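Local coordinates for PRP8 protein (Cryptococcus neoformans var. grubii, PDB 6OWU) that probably catalyses its own excision from the spliceosomal protein Prp8 by protein splicing, and is captured here with zinc bound, at residues T56-E61 with T138-N143. Numbering follows the deposited sequence.
Sequences THEGLE and TLLHIN
T56 faces I142 as an antiparallel, non-hydrogen-bonded pair, their CA atoms 4.2 Å apart and their side chains diverging. T56 CA also lies close to the carbonyl oxygen of H141, in a CA-H...O contact. Turned between the backbone N and the carbonyl carbon (chi1 55°), T56 OG1 donates to the carbonyl oxygen of E58 two residues on, bracing the bend of its own chain, while CG2 is directed to L140 CB. One residue further, just past the end of strand 38-56, H57 N reaches H141 O at 2.8 Å. The H57 ring is covered on one face by N143: N143 CB makes a CH-pi contact, 4.0 Å from the ring centroid. The N143 amide stands steeply across the ring, the planes 79° apart, and its OD1 sits above the rim, 3.3 Å from H57 CE1, without a hydrogen bond.

E58 then grips H141 with both carboxylate oxygens. OE1 accepts from H141 ND1 at 2.8 Å through its syn lone pair, with carboxylate and imidazole nearly coplanar, whereas OE2 takes the backbone N-H of H141 at 3.0 Å in an almost straight bond. A bend at chi2 (83°) brings the carboxylate back over the strand; the bond to the backbone N-H holds it in place, and that to ND1 restrains the rotation of the imidazole. The carboxylate would probably favour a protonated H141. G59 centres an inverse gamma turn, after which L60 CD1 packs against both methyls of L140, 3.8 Å from L140 CD1 and from L140 CD2.

The contact lies at the protein surface within the Hint fold, where the loop between strands 38-56 and 63-65 folds against strand 139-148. That strand also pairs with strand 117-120, L140 bonding to L119, and the side chains of L139 and I142 touch Y74 and M73 of strand 70-76.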
loop_
_atom_site.group_PDB
_atom_site.type_symbol
_atom_site.label_atom_id
_atom_site.label_comp_id
_atom_site.label_asym_id
_atom_site.label_seq_id
_atom_site.Cartn_x
_atom_site.Cartn_y
_atom_site.Cartn_z
ATOM N N THR A 56 5.359 -8.562 6.943
ATOM C CA THR A 56 5.767 -9.590 5.997
ATOM C C THR A 56 6.856 -10.479 6.593
ATOM O O THR A 56 7.592 -10.077 7.494
ATOM C CB THR A 56 6.271 -8.951 4.699
ATOM O OG1 THR A 56 7.315 -8.015 4.994
ATOM C CG2 THR A 56 5.134 -8.227 3.969
ATOM N N HIS A 57 6.960 -11.703 6.065
ATOM C CA HIS A 57 8.105 -12.545 6.404
ATOM C C HIS A 57 9.408 -11.829 6.068
ATOM O O HIS A 57 10.350 -11.810 6.873
ATOM C CB HIS A 57 8.034 -13.876 5.643
ATOM C CG HIS A 57 6.948 -14.795 6.102
ATOM N ND1 HIS A 57 7.187 -15.877 6.923
ATOM C CD2 HIS A 57 5.620 -14.814 5.832
ATOM C CE1 HIS A 57 6.053 -16.517 7.146
ATOM N NE2 HIS A 57 5.088 -15.892 6.496
ATOM N N GLU A 58 9.476 -11.234 4.878
ATOM C CA GLU A 58 10.679 -10.551 4.420
ATOM C C GLU A 58 10.955 -9.308 5.263
ATOM O O GLU A 58 10.040 -8.687 5.813
ATOM C CB GLU A 58 10.548 -10.161 2.944
ATOM C CG GLU A 58 10.536 -11.343 1.982
ATOM C CD GLU A 58 9.163 -11.985 1.833
ATOM O OE1 GLU A 58 9.050 -12.956 1.055
ATOM O OE2 GLU A 58 8.196 -11.531 2.487
ATOM N N GLY A 59 12.240 -8.967 5.387
ATOM C CA GLY A 59 12.652 -7.841 6.212
ATOM C C GLY A 59 12.445 -6.461 5.608
ATOM O O GLY A 59 13.408 -5.711 5.402
ATOM N N LEU A 60 11.195 -6.112 5.324
ATOM C CA LEU A 60 10.820 -4.790 4.848
ATOM C C LEU A 60 9.879 -4.138 5.855
ATOM O O LEU A 60 9.283 -4.811 6.699
ATOM C CB LEU A 60 10.152 -4.862 3.469
ATOM C CG LEU A 60 11.040 -5.374 2.327
ATOM C CD1 LEU A 60 10.321 -5.253 0.990
ATOM C CD2 LEU A 60 12.380 -4.647 2.286
ATOM N N GLU A 61 9.743 -2.815 5.753
ATOM C CA GLU A 61 8.944 -2.067 6.718
ATOM C C GLU A 61 7.494 -2.540 6.725
ATOM O O GLU A 61 6.914 -2.818 5.674
ATOM C CB GLU A 61 8.992 -0.568 6.398
ATOM C CG GLU A 61 10.082 0.184 7.148
ATOM C CD GLU A 61 10.088 1.681 6.868
ATOM O OE1 GLU A 61 9.076 2.215 6.382
ATOM O OE2 GLU A 61 11.111 2.330 7.163
ATOM N N THR A 138 10.312 -10.549 -6.162
ATOM C CA THR A 138 9.599 -9.305 -5.919
ATOM C C THR A 138 8.273 -9.517 -5.201
ATOM O O THR A 138 7.581 -8.541 -4.914
ATOM C CB THR A 138 9.358 -8.558 -7.239
ATOM O OG1 THR A 138 8.123 -8.992 -7.825
ATOM C CG2 THR A 138 10.492 -8.819 -8.212
ATOM N N LEU A 139 7.900 -10.761 -4.913
ATOM C CA LEU A 139 6.684 -11.042 -4.164
ATOM C C LEU A 139 7.000 -11.071 -2.673
ATOM O O LEU A 139 8.061 -11.546 -2.257
ATOM C CB LEU A 139 6.058 -12.367 -4.605
ATOM C CG LEU A 139 5.588 -12.420 -6.060
ATOM C CD1 LEU A 139 4.820 -13.707 -6.332
ATOM C CD2 LEU A 139 4.753 -11.198 -6.429
ATOM N N LEU A 140 6.088 -10.524 -1.877
ATOM C CA LEU A 140 6.236 -10.434 -0.435
ATOM C C LEU A 140 5.124 -11.223 0.235
ATOM O O LEU A 140 3.952 -11.116 -0.148
ATOM C CB LEU A 140 6.197 -8.979 0.044
ATOM C CG LEU A 140 7.213 -8.030 -0.587
ATOM C CD1 LEU A 140 6.952 -6.603 -0.120
ATOM C CD2 LEU A 140 8.634 -8.452 -0.255
ATOM N N HIS A 141 5.494 -11.970 1.264
ATOM C CA HIS A 141 4.604 -12.914 1.922
ATOM C C HIS A 141 4.166 -12.327 3.255
ATOM O O HIS A 141 5.006 -11.985 4.097
ATOM C CB HIS A 141 5.307 -14.261 2.093
ATOM C CG HIS A 141 5.761 -14.850 0.794
ATOM N ND1 HIS A 141 6.919 -14.451 0.161
ATOM C CD2 HIS A 141 5.189 -15.772 -0.016
ATOM C CE1 HIS A 141 7.055 -15.122 -0.970
ATOM N NE2 HIS A 141 6.021 -15.933 -1.099
ATOM N N ILE A 142 2.856 -12.165 3.422
ATOM C CA ILE A 142 2.342 -11.559 4.641
ATOM C C ILE A 142 2.442 -12.561 5.781
ATOM O O ILE A 142 1.993 -13.707 5.662
ATOM C CB ILE A 142 0.901 -11.067 4.433
ATOM C CG1 ILE A 142 0.903 -9.826 3.539
ATOM C CG2 ILE A 142 0.247 -10.749 5.770
ATOM C CD1 ILE A 142 -0.482 -9.311 3.200
ATOM N N ASN A 143 3.087 -12.154 6.872
ATOM C CA ASN A 143 3.140 -13.001 8.054
ATOM C C ASN A 143 1.985 -12.725 9.000
ATOM O O ASN A 143 1.474 -13.648 9.649
ATOM C CB ASN A 143 4.461 -12.813 8.801
ATOM C CG ASN A 143 4.614 -13.800 9.932
ATOM O OD1 ASN A 143 4.682 -15.006 9.699
ATOM N ND2 ASN A 143 4.666 -13.299 11.166
#